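Local coordinates for Exo-beta-1,3-glucanase (Streptomyces sp. SirexAA-E, PDB 4PEY), which hydrolyses laminarin and laminarioligosaccharides as a secreted family 55 exo-beta-1,3-glucanase, producing glucose and laminaribiose as end products, at residues S47-T52 with A104-W109; R54-F59 with F287-Y292; I71-S76 with F108-E113; V93-G98 with W126-A131. The protein carries 1 engineered substitution. All blocks are in the same frame, centred on the assembly; numbering follows the deposited sequence. Where two conformers were deposited one is given.

Contact 1: S47-T52 with A104-W109; sequences SNQFGT and ATQNFW. With BGC (beta-D-glucopyranose), chain B.
Gln49 NE2 donates to Gln106 OE1 over 2.9 Å, with 157° at the hydrogen, tying the loop after helix 34-45 to the loop before strand 110-113. The acceptor lies near the amide plane of Gln49, but the donor is tilted from the carbonyl plane of Gln106, and the side chains cross at about a right angle. Gln49 spans the gap by full extension, with CG anti to its own N (chi1 -180°). Glutamine suits the place because its amide both gives and accepts: OE1 is hydrogen-bonded to His406, and the same oxygen sits at the edge of the Phe108 ring, 3.6 Å from CE2. At another point of that edge, Phe108 CZ comes within 3.5 Å of O4 of the glucose of chain B.

Family 55 enzymes are built from two right-handed beta-helices with the active site in the cleft between them. Thr105, Gln106 and Phe108 belong to the glycan pocket in this cleft, which places Gln49 in the second shell. Shortening the residue to an alanine here would probably cost Gln106 OE1 and His406 this partner and leave the Gln106 amide freer to turn beside the sugar.

Behind the amide, Gln49 CG lies over the centre of the Phe50 ring, 3.6 Å above its plane. Phe50 CE1 in turn meets the rim of the Trp109 indole at CH2, 4.0 Å away, while Trp109 CZ3 approaches Gln49 O at 3.5 Å.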
# COMPACT_ATOMS: atom_id res chain seq x y z
N SER A 47 -6.80 -0.70 19.57
CA SER A 47 -6.34 0.68 19.60
C SER A 47 -4.82 0.76 19.72
O SER A 47 -4.27 1.81 20.09
CB SER A 47 -7.00 1.45 20.74
OG SER A 47 -6.73 0.85 21.99
N ASN A 48 -4.14 -0.33 19.40
CA ASN A 48 -2.68 -0.41 19.54
C ASN A 48 -1.98 0.17 18.31
O ASN A 48 -1.28 -0.54 17.60
CB ASN A 48 -2.26 -1.86 19.77
CG ASN A 48 -0.88 -2.00 20.38
OD1 ASN A 48 -0.21 -1.00 20.66
ND2 ASN A 48 -0.46 -3.23 20.60
N GLN A 49 -2.17 1.47 18.08
CA GLN A 49 -1.77 2.08 16.82
C GLN A 49 -0.25 2.06 16.60
O GLN A 49 0.22 1.90 15.47
CB GLN A 49 -2.29 3.52 16.70
CG GLN A 49 -1.89 4.17 15.38
CD GLN A 49 -2.58 5.49 15.07
OE1 GLN A 49 -2.39 6.04 13.99
NE2 GLN A 49 -3.37 6.00 16.00
N PHE A 50 0.52 2.21 17.68
CA PHE A 50 1.97 2.31 17.54
C PHE A 50 2.77 1.29 18.35
O PHE A 50 3.98 1.44 18.52
CB PHE A 50 2.42 3.73 17.91
CG PHE A 50 1.89 4.79 16.99
CD1 PHE A 50 2.32 4.87 15.67
CD2 PHE A 50 0.96 5.73 17.45
CE1 PHE A 50 1.84 5.85 14.82
CE2 PHE A 50 0.47 6.71 16.60
CZ PHE A 50 0.91 6.78 15.29
N GLY A 51 2.10 0.24 18.83
CA GLY A 51 2.78 -0.77 19.62
C GLY A 51 3.66 -1.67 18.76
O GLY A 51 3.64 -1.58 17.53
N THR A 52 4.42 -2.54 19.41
CA THR A 52 5.35 -3.41 18.71
C THR A 52 4.83 -4.84 18.55
O THR A 52 5.49 -5.68 17.92
CB THR A 52 6.72 -3.46 19.42
OG1 THR A 52 6.54 -3.78 20.80
CG2 THR A 52 7.43 -2.10 19.30
N ALA A 104 -12.68 6.59 10.80
CA ALA A 104 -11.87 5.47 10.29
C ALA A 104 -10.51 5.89 9.71
O ALA A 104 -9.80 5.05 9.16
CB ALA A 104 -12.66 4.70 9.22
N THR A 105 -10.14 7.16 9.85
CA THR A 105 -8.93 7.67 9.19
C THR A 105 -7.62 7.29 9.87
O THR A 105 -6.55 7.72 9.42
CB THR A 105 -8.95 9.22 9.04
OG1 THR A 105 -8.99 9.84 10.33
CG2 THR A 105 -10.13 9.67 8.19
N GLN A 106 -7.66 6.50 10.94
CA GLN A 106 -6.42 5.94 11.48
C GLN A 106 -6.45 4.41 11.49
O GLN A 106 -5.67 3.77 12.19
CB GLN A 106 -6.13 6.51 12.89
CG GLN A 106 -5.90 8.03 12.80
CD GLN A 106 -5.51 8.72 14.09
OE1 GLN A 106 -5.15 8.09 15.08
NE2 GLN A 106 -5.57 10.05 14.07
N ASN A 107 -7.32 3.82 10.67
CA ASN A 107 -7.41 2.36 10.58
C ASN A 107 -6.37 1.82 9.59
O ASN A 107 -6.69 1.48 8.43
CB ASN A 107 -8.83 1.92 10.18
CG ASN A 107 -9.80 1.95 11.37
OD1 ASN A 107 -9.40 2.23 12.50
ND2 ASN A 107 -11.08 1.68 11.11
N PHE A 108 -5.12 1.76 10.07
CA PHE A 108 -3.94 1.43 9.27
C PHE A 108 -3.40 0.03 9.54
O PHE A 108 -3.75 -0.60 10.54
CB PHE A 108 -2.77 2.38 9.57
CG PHE A 108 -3.11 3.85 9.51
CD1 PHE A 108 -3.83 4.39 8.45
CD2 PHE A 108 -2.65 4.70 10.51
CE1 PHE A 108 -4.09 5.76 8.41
CE2 PHE A 108 -2.90 6.07 10.47
CZ PHE A 108 -3.63 6.60 9.41
N TRP A 109 -2.49 -0.41 8.67
CA TRP A 109 -1.55 -1.52 8.91
C TRP A 109 -2.25 -2.82 9.29
O TRP A 109 -2.06 -3.35 10.38
CB TRP A 109 -0.51 -1.14 9.99
CG TRP A 109 0.31 0.10 9.64
CD1 TRP A 109 1.04 0.31 8.50
CD2 TRP A 109 0.46 1.29 10.43
NE1 TRP A 109 1.62 1.56 8.54
CE2 TRP A 109 1.28 2.18 9.71
CE3 TRP A 109 -0.02 1.69 11.69
CZ2 TRP A 109 1.61 3.45 10.19
CZ3 TRP A 109 0.30 2.95 12.16
CH2 TRP A 109 1.12 3.82 11.41
C2 BGC B . -4.43 11.39 6.36
C3 BGC B . -3.55 10.43 7.16
C4 BGC B . -3.54 10.84 8.62
C5 BGC B . -4.96 10.89 9.15
C6 BGC B . -4.99 11.26 10.62
C1 BGC B . -5.79 11.62 7.04
O2 BGC B . -4.61 10.88 5.05
O3 BGC B . -2.23 10.47 6.66
O4 BGC B . -2.76 9.95 9.38
O5 BGC B . -5.66 11.88 8.42
O6 BGC B . -4.62 12.62 10.77

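Contact 2: R54-F59 with F287-Y292; sequences RYALMF and FTPGVY
Arg54 lays its aliphatic base against the Pro289-Gly290 bend, its CB 3.6 Å from Pro289 CB, and no hydrogen bond crosses between the two segments. Its CG lies anti to the carbonyl carbon (chi1 -60°) and the chain bends again at chi2 (-69°), which carries the guanidinium over Gly290 to Val291. There Val291 CG2 sits over the centre of one guanidinium face, 3.8 Å above the plane. Tyr74 makes a cation-pi contact on the opposite face, and Gly51, Leu312 and Thr314 take hydrogen bonds from the nitrogens, so the flat group is fixed in rotation. A leucine in its place would probably leave these oxygens without their donor and Val291 and Tyr74 without the flat group between them.

Glycine lets the backbone at position 290 run almost fully extended close under the arginine, its N 3.6 Å from Arg54 CB. The rigid ring of Pro289 reaches on to Ala56, CG to CB 3.7 Å, where a small methyl suits the close approach. Tyr292 OH bonds to Thr288 O at 2.6 Å, above the carbonyl plane, bracing the bend.

The contact joins the two halves of the chain: strand 55-59 runs between parallel strands 24-27 and 75-79, with helix 34-45 packed on Tyr55, Leu57 and Phe59, while strand 291-294 pairs with 314-317.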
# COMPACT_ATOMS: atom_id res chain seq x y z
N ARG A 54 2.70 -7.88 16.95
CA ARG A 54 2.41 -8.24 15.56
C ARG A 54 1.75 -9.62 15.51
O ARG A 54 2.21 -10.53 16.20
CB ARG A 54 3.70 -8.28 14.72
CG ARG A 54 4.47 -6.97 14.64
CD ARG A 54 3.69 -5.95 13.82
NE ARG A 54 4.47 -4.75 13.51
CZ ARG A 54 4.55 -3.67 14.29
NH1 ARG A 54 3.92 -3.64 15.46
NH2 ARG A 54 5.27 -2.63 13.90
N TYR A 55 0.73 -9.78 14.67
CA TYR A 55 0.01 -11.06 14.60
C TYR A 55 -0.38 -11.43 13.19
O TYR A 55 -0.89 -10.58 12.44
CB TYR A 55 -1.27 -11.02 15.43
CG TYR A 55 -1.07 -10.78 16.90
CD1 TYR A 55 -1.05 -9.49 17.41
CD2 TYR A 55 -0.92 -11.85 17.78
CE1 TYR A 55 -0.88 -9.27 18.75
CE2 TYR A 55 -0.75 -11.63 19.13
CZ TYR A 55 -0.73 -10.34 19.61
OH TYR A 55 -0.56 -10.12 20.95
N ALA A 56 -0.19 -12.70 12.84
CA ALA A 56 -0.77 -13.25 11.61
C ALA A 56 -1.76 -14.33 11.98
O ALA A 56 -1.43 -15.25 12.74
CB ALA A 56 0.31 -13.80 10.67
N LEU A 57 -2.98 -14.22 11.45
CA LEU A 57 -4.03 -15.23 11.65
C LEU A 57 -4.16 -16.01 10.34
O LEU A 57 -4.48 -15.44 9.30
CB LEU A 57 -5.36 -14.57 12.03
CG LEU A 57 -5.30 -13.49 13.11
CD1 LEU A 57 -6.66 -12.84 13.31
CD2 LEU A 57 -4.76 -14.07 14.42
N MET A 58 -3.91 -17.31 10.40
CA MET A 58 -3.89 -18.15 9.20
C MET A 58 -4.89 -19.28 9.33
O MET A 58 -4.90 -19.98 10.33
CB MET A 58 -2.48 -18.71 8.97
CG MET A 58 -1.47 -17.68 8.51
SD MET A 58 -1.78 -17.22 6.80
CE MET A 58 -0.33 -16.24 6.43
N PHE A 59 -5.72 -19.46 8.31
CA PHE A 59 -6.77 -20.46 8.37
C PHE A 59 -6.58 -21.55 7.32
O PHE A 59 -6.53 -21.28 6.12
CB PHE A 59 -8.13 -19.78 8.18
CG PHE A 59 -8.55 -18.93 9.36
CD1 PHE A 59 -7.95 -17.70 9.60
CD2 PHE A 59 -9.53 -19.38 10.23
CE1 PHE A 59 -8.33 -16.93 10.69
CE2 PHE A 59 -9.91 -18.61 11.31
CZ PHE A 59 -9.31 -17.39 11.55
N PHE A 287 9.42 -13.35 6.53
CA PHE A 287 9.49 -12.61 7.78
C PHE A 287 8.26 -12.91 8.63
O PHE A 287 7.14 -12.50 8.30
CB PHE A 287 9.60 -11.10 7.54
CG PHE A 287 10.91 -10.67 6.94
CD1 PHE A 287 11.12 -10.75 5.57
CD2 PHE A 287 11.94 -10.18 7.74
CE1 PHE A 287 12.32 -10.34 5.01
CE2 PHE A 287 13.14 -9.78 7.18
CZ PHE A 287 13.33 -9.86 5.82
N THR A 288 8.45 -13.64 9.72
CA THR A 288 7.35 -13.91 10.64
C THR A 288 7.02 -12.60 11.37
O THR A 288 7.84 -11.68 11.40
CB THR A 288 7.72 -15.04 11.63
OG1 THR A 288 8.82 -14.63 12.45
CG2 THR A 288 8.10 -16.30 10.87
N PRO A 289 5.81 -12.50 11.95
CA PRO A 289 5.40 -11.21 12.53
C PRO A 289 6.27 -10.79 13.69
O PRO A 289 6.44 -11.52 14.66
CB PRO A 289 3.96 -11.47 13.00
CG PRO A 289 3.52 -12.70 12.24
CD PRO A 289 4.76 -13.52 12.10
N GLY A 290 6.84 -9.59 13.58
CA GLY A 290 7.68 -9.05 14.63
C GLY A 290 8.33 -7.78 14.15
O GLY A 290 8.04 -7.31 13.05
N VAL A 291 9.20 -7.24 14.98
CA VAL A 291 9.93 -6.02 14.66
C VAL A 291 11.41 -6.34 14.66
O VAL A 291 11.96 -6.82 15.66
CB VAL A 291 9.61 -4.90 15.67
CG1 VAL A 291 10.45 -3.65 15.37
CG2 VAL A 291 8.13 -4.56 15.64
N TYR A 292 12.05 -6.06 13.53
CA TYR A 292 13.44 -6.44 13.28
C TYR A 292 14.35 -5.23 13.10
O TYR A 292 14.28 -4.55 12.09
CB TYR A 292 13.51 -7.33 12.03
CG TYR A 292 12.63 -8.54 12.12
CD1 TYR A 292 11.31 -8.52 11.65
CD2 TYR A 292 13.09 -9.70 12.71
CE1 TYR A 292 10.50 -9.64 11.76
CE2 TYR A 292 12.29 -10.82 12.81
CZ TYR A 292 11.00 -10.78 12.34
OH TYR A 292 10.22 -11.91 12.46

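Contact 3: I71-S76 with F108-E113; sequences IGFYTS and FWRSAE
Ser76 and Ser111 form a parallel beta bridge, CA to CA 4.6 Å, with Ser111 N donating to Thr75 O at 3.2 Å, after a type II turn from Gly72 to Thr75. Their side chains share a face of the sheet, and Ser111 OG comes to 3.1 Å from Ser76 CB, a closeness that small serines permit.

Arg110 packs against the start of the turn, one guanidinium face against Gly72 O and Phe73 N. Its CG stands between the backbone N and carbonyl carbon (chi1 63°), and a further bend at chi3 (73°) folds the guanidinium back toward Gly72. NE and NH2 both grip Phe108 O, side-on: NH2, at 3.0 Å, lies in the carbonyl plane on a lone pair, while NE approaches from above that plane. NH1 donates to Ile71 O at 2.9 Å. Three bonds thus fix its rotation and set NH2 over the centre of the Phe73 ring, 3.2 Å above the plane, a cation-pi contact with ring and guanidinium planes 66° apart. Ile71 runs alongside the arginine in the opposite direction, its CG2 against the methylenes.

Strands 75-79 and 110-113 are neighbouring parallel strands of a beta-helix, where similar residues often stack from coil to coil, as Ser76 on Ser111; Tyr74 and Trp109 carry this into the loop. Both adopt left-handed backbone angles and send their side chains the same way. The Tyr74 ring and Trp109 six-membered ring are nearly parallel but slid apart, centroids at 5.6 Å, barely overlapping. Tyr74 OH reaches Trp109 CE3 at 3.6 Å and is hydrogen-bonded to Gln49 and Arg374.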
# COMPACT_ATOMS: atom_id res chain seq x y z
N ILE A 71 -10.54 -7.18 12.93
CA ILE A 71 -9.12 -7.01 12.65
C ILE A 71 -8.61 -5.67 13.17
O ILE A 71 -9.04 -4.61 12.69
CB ILE A 71 -8.85 -7.13 11.13
CG1 ILE A 71 -9.50 -8.40 10.57
CG2 ILE A 71 -7.36 -7.07 10.85
CD1 ILE A 71 -9.06 -9.70 11.24
N GLY A 72 -7.72 -5.71 14.16
CA GLY A 72 -7.11 -4.51 14.71
C GLY A 72 -5.80 -4.15 14.04
O GLY A 72 -5.50 -4.64 12.94
N PHE A 73 -5.01 -3.29 14.68
CA PHE A 73 -3.71 -2.90 14.15
C PHE A 73 -2.76 -4.10 14.04
O PHE A 73 -2.83 -5.03 14.84
CB PHE A 73 -3.06 -1.83 15.03
CG PHE A 73 -3.67 -0.46 14.87
CD1 PHE A 73 -4.69 -0.04 15.71
CD2 PHE A 73 -3.25 0.39 13.85
CE1 PHE A 73 -5.26 1.22 15.56
CE2 PHE A 73 -3.80 1.64 13.69
CZ PHE A 73 -4.81 2.06 14.54
N TYR A 74 -1.87 -4.05 13.04
CA TYR A 74 -0.79 -5.02 12.86
C TYR A 74 -1.27 -6.46 12.92
O TYR A 74 -0.62 -7.33 13.49
CB TYR A 74 0.32 -4.80 13.89
CG TYR A 74 0.82 -3.38 13.98
CD1 TYR A 74 1.59 -2.82 12.97
CD2 TYR A 74 0.51 -2.59 15.08
CE1 TYR A 74 2.05 -1.51 13.06
CE2 TYR A 74 0.95 -1.28 15.18
CZ TYR A 74 1.73 -0.75 14.17
OH TYR A 74 2.16 0.55 14.28
N THR A 75 -2.42 -6.70 12.30
CA THR A 75 -3.00 -8.03 12.23
C THR A 75 -3.26 -8.36 10.76
O THR A 75 -3.94 -7.61 10.08
CB THR A 75 -4.31 -8.12 13.05
OG1 THR A 75 -4.04 -7.77 14.41
CG2 THR A 75 -4.86 -9.52 13.01
N SER A 76 -2.68 -9.46 10.28
CA SER A 76 -3.03 -9.99 8.97
C SER A 76 -3.94 -11.19 9.16
O SER A 76 -3.81 -11.94 10.13
CB SER A 76 -1.79 -10.40 8.17
OG SER A 76 -1.04 -11.40 8.83
N PHE A 108 -5.12 1.76 10.07
CA PHE A 108 -3.94 1.43 9.27
C PHE A 108 -3.40 0.03 9.54
O PHE A 108 -3.75 -0.60 10.54
CB PHE A 108 -2.77 2.38 9.57
CG PHE A 108 -3.11 3.85 9.51
CD1 PHE A 108 -3.83 4.39 8.45
CD2 PHE A 108 -2.65 4.70 10.51
CE1 PHE A 108 -4.09 5.76 8.41
CE2 PHE A 108 -2.90 6.07 10.47
CZ PHE A 108 -3.63 6.60 9.41
N TRP A 109 -2.49 -0.41 8.67
CA TRP A 109 -1.55 -1.52 8.91
C TRP A 109 -2.25 -2.82 9.29
O TRP A 109 -2.06 -3.35 10.38
CB TRP A 109 -0.51 -1.14 9.99
CG TRP A 109 0.31 0.10 9.64
CD1 TRP A 109 1.04 0.31 8.50
CD2 TRP A 109 0.46 1.29 10.43
NE1 TRP A 109 1.62 1.56 8.54
CE2 TRP A 109 1.28 2.18 9.71
CE3 TRP A 109 -0.02 1.69 11.69
CZ2 TRP A 109 1.61 3.45 10.19
CZ3 TRP A 109 0.30 2.95 12.16
CH2 TRP A 109 1.12 3.82 11.41
N ARG A 110 -3.05 -3.34 8.37
CA ARG A 110 -3.70 -4.64 8.57
C ARG A 110 -4.01 -5.21 7.20
O ARG A 110 -3.87 -4.51 6.20
CB ARG A 110 -4.95 -4.50 9.45
CG ARG A 110 -6.07 -3.63 8.85
CD ARG A 110 -6.99 -3.09 9.94
NE ARG A 110 -6.32 -2.03 10.70
CZ ARG A 110 -6.76 -1.52 11.85
NH1 ARG A 110 -7.87 -1.99 12.42
NH2 ARG A 110 -6.07 -0.55 12.44
N SER A 111 -4.40 -6.48 7.11
CA SER A 111 -4.65 -7.05 5.79
C SER A 111 -5.55 -8.27 5.80
O SER A 111 -5.61 -8.99 6.80
CB SER A 111 -3.32 -7.43 5.12
OG SER A 111 -2.65 -8.44 5.87
N ALA A 112 -6.22 -8.49 4.68
CA ALA A 112 -7.03 -9.70 4.44
C ALA A 112 -6.67 -10.27 3.08
O ALA A 112 -6.58 -9.52 2.11
CB ALA A 112 -8.52 -9.39 4.50
N GLU A 113 -6.48 -11.58 3.01
CA GLU A 113 -6.13 -12.23 1.75
C GLU A 113 -6.63 -13.67 1.65
O GLU A 113 -6.61 -14.42 2.62
CB GLU A 113 -4.60 -12.19 1.56
CG GLU A 113 -4.08 -12.75 0.24
CD GLU A 113 -2.61 -12.44 0.02
OE1 GLU A 113 -1.84 -12.39 1.01
OE2 GLU A 113 -2.22 -12.25 -1.16

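Contact 4: V93-G98 with W126-A131; sequences VTVDAG and WAVSQA. With BGC (beta-D-glucopyranose), chain C; BGC (beta-D-glucopyranose), chain D; BGC (beta-D-glucopyranose), chain E.
Val95 is the bump that fills a notch between Trp126 and Val128. Its two methyls divide the work: CG2 meets the indole at CZ3, 3.5 Å away, while CG1, anti to the backbone N (chi1 177°), turns to Val128 CG1 at 3.8 Å. The notch has a firm wall because that Val128 methyl also lies over one face of the Trp126 ring, toward its rim. From the indole's side the fit is reversed: CZ3 is the bump, received between Val95 CG2 and Val93 CG1. Branched valines suit this, each offering two stubby methyls at fixed angles.

One backbone bond fastens the packing: Ala127 N gives to Val95 O at 2.9 Å. Ala127 CB is 3.2 Å from the same oxygen, a closeness that a small side chain can accept. The joined pieces are the end of strand 87-94 and the loop after strand 123-125, neighbouring coils of the first beta-helix. That loop goes on to Gln130, which binds substrate.

Asp96 points away from segment 126-131, to the laminaritriose. Its OD2 accepts from O2 of the glucose of chain D at 2.6 Å and from O2 of the glucose of chain C at 2.9 Å, while OD1 takes Ala97 N, 2.8 Å away, and the backbone N of Asp148. These donors probably favour the ionised carboxylate, held with OD2 toward two neighbouring sugars: an apolar, shape-fitted inner side backs a polar, sugar-reading outer one.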
# COMPACT_ATOMS: atom_id res chain seq x y z
N VAL A 93 -14.99 -10.76 8.03
CA VAL A 93 -13.70 -10.20 8.38
C VAL A 93 -13.92 -8.69 8.47
O VAL A 93 -14.07 -8.00 7.45
CB VAL A 93 -12.61 -10.56 7.34
CG1 VAL A 93 -11.33 -9.80 7.62
CG2 VAL A 93 -12.34 -12.06 7.37
N THR A 94 -14.01 -8.20 9.70
CA THR A 94 -14.54 -6.87 9.97
C THR A 94 -13.49 -5.86 10.40
O THR A 94 -12.69 -6.13 11.29
CB THR A 94 -15.59 -6.95 11.09
OG1 THR A 94 -16.68 -7.78 10.66
CG2 THR A 94 -16.12 -5.56 11.48
N VAL A 95 -13.49 -4.69 9.75
CA VAL A 95 -12.84 -3.52 10.33
C VAL A 95 -13.88 -2.41 10.48
O VAL A 95 -14.58 -2.05 9.53
CB VAL A 95 -11.65 -3.02 9.47
CG1 VAL A 95 -11.06 -1.75 10.07
CG2 VAL A 95 -10.57 -4.09 9.37
N ASP A 96 -13.99 -1.87 11.70
CA ASP A 96 -14.88 -0.75 11.99
C ASP A 96 -14.07 0.27 12.79
O ASP A 96 -12.87 0.07 13.03
CB ASP A 96 -16.14 -1.21 12.73
CG ASP A 96 -17.33 -0.24 12.59
OD1 ASP A 96 -17.18 0.88 12.06
OD2 ASP A 96 -18.44 -0.61 13.04
N ALA A 97 -14.71 1.36 13.20
CA ALA A 97 -13.96 2.46 13.81
C ALA A 97 -14.44 2.84 15.21
O ALA A 97 -14.32 3.99 15.62
CB ALA A 97 -14.02 3.67 12.88
N GLY A 98 -14.96 1.86 15.96
CA GLY A 98 -15.46 2.12 17.30
C GLY A 98 -14.44 2.76 18.23
O GLY A 98 -14.77 3.64 19.02
N TRP A 126 -15.41 -3.52 5.69
CA TRP A 126 -13.95 -3.35 5.69
C TRP A 126 -13.65 -1.84 5.68
O TRP A 126 -13.28 -1.26 4.66
CB TRP A 126 -13.33 -4.07 4.48
CG TRP A 126 -11.81 -4.10 4.39
CD1 TRP A 126 -11.02 -3.40 3.52
CD2 TRP A 126 -10.91 -4.90 5.18
NE1 TRP A 126 -9.70 -3.70 3.72
CE2 TRP A 126 -9.60 -4.61 4.73
CE3 TRP A 126 -11.09 -5.82 6.22
CZ2 TRP A 126 -8.47 -5.22 5.30
CZ3 TRP A 126 -9.96 -6.42 6.77
CH2 TRP A 126 -8.67 -6.11 6.31
N ALA A 127 -13.85 -1.21 6.83
CA ALA A 127 -13.80 0.25 6.92
C ALA A 127 -12.40 0.73 7.29
O ALA A 127 -12.12 1.07 8.45
CB ALA A 127 -14.83 0.76 7.93
N VAL A 128 -11.53 0.75 6.29
CA VAL A 128 -10.12 0.99 6.51
C VAL A 128 -9.66 2.30 5.89
O VAL A 128 -10.35 2.87 5.04
CB VAL A 128 -9.28 -0.15 5.91
CG1 VAL A 128 -9.63 -1.47 6.60
CG2 VAL A 128 -9.52 -0.26 4.40
N SER A 129 -8.49 2.77 6.32
CA SER A 129 -7.81 3.80 5.54
C SER A 129 -6.55 3.19 4.92
O SER A 129 -6.63 2.08 4.37
CB SER A 129 -7.52 5.03 6.40
OG SER A 129 -8.77 5.66 6.67
N GLN A 130 -5.42 3.87 4.98
CA GLN A 130 -4.25 3.43 4.21
C GLN A 130 -3.53 2.20 4.78
O GLN A 130 -3.63 1.89 5.98
CB GLN A 130 -3.26 4.59 4.06
CG GLN A 130 -3.80 5.78 3.25
CD GLN A 130 -4.35 6.90 4.13
OE1 GLN A 130 -4.69 6.69 5.29
NE2 GLN A 130 -4.41 8.11 3.57
N ALA A 131 -2.80 1.51 3.90
CA ALA A 131 -2.03 0.30 4.22
C ALA A 131 -2.92 -0.79 4.81
O ALA A 131 -2.57 -1.40 5.83
CB ALA A 131 -0.87 0.62 5.16
C2 BGC C . -18.87 0.70 16.47
C3 BGC C . -18.94 -0.62 17.24
C4 BGC C . -18.20 -0.52 18.57
C5 BGC C . -18.62 0.72 19.35
C6 BGC C . -17.82 0.86 20.65
C1 BGC C . -19.23 1.89 17.35
O1 BGC C . -18.92 3.06 16.60
O2 BGC C . -19.75 0.62 15.36
O3 BGC C . -18.37 -1.62 16.43
O4 BGC C . -18.47 -1.68 19.34
O5 BGC C . -18.47 1.88 18.55
O6 BGC C . -16.42 0.86 20.38
C2 BGC D . -18.78 -3.62 15.09
C3 BGC D . -19.39 -5.02 15.11
C4 BGC D . -18.89 -5.78 16.33
C5 BGC D . -19.10 -4.98 17.61
C6 BGC D . -18.45 -5.69 18.79
C1 BGC D . -19.11 -2.93 16.41
O2 BGC D . -19.28 -2.89 14.00
O3 BGC D . -19.01 -5.70 13.93
O4 BGC D . -19.56 -7.02 16.42
O5 BGC D . -18.56 -3.68 17.48
O6 BGC D . -18.68 -4.96 19.97
C2 BGC E . -19.84 -5.45 11.61
C3 BGC E . -21.02 -5.81 10.71
C4 BGC E . -21.48 -7.25 10.95
C5 BGC E . -21.65 -7.52 12.45
C6 BGC E . -21.92 -9.00 12.72
C1 BGC E . -20.18 -5.78 13.06
O2 BGC E . -19.53 -4.07 11.49
O3 BGC E . -20.64 -5.64 9.37
O4 BGC E . -22.71 -7.47 10.30
O5 BGC E . -20.48 -7.16 13.15
O6 BGC E . -22.50 -9.16 13.99

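All four contacts are largely buried, but they face different surroundings. Contacts 1 and 3 share Phe108 and Trp109 and meet again where Gln49 O bonds to Tyr74 OH, so contact 3 continues from the pocket residue Phe108 into the strands behind it. Contact 2 holds strand 55-59, the neighbour of strand 75-79 in contact 3, yet it looks toward the second half of the chain and joins by packing alone. Contact 4 touches two glycan sites: Thr94, Asp96 and Gly98 line a separate one, while its other segment carries Gln130 to the substrate pocket. Amide bonding dominates contact 1, a buried arginine contact 3, and valine packing contact 4, which touches contact 1 through Asn107 and Ala127.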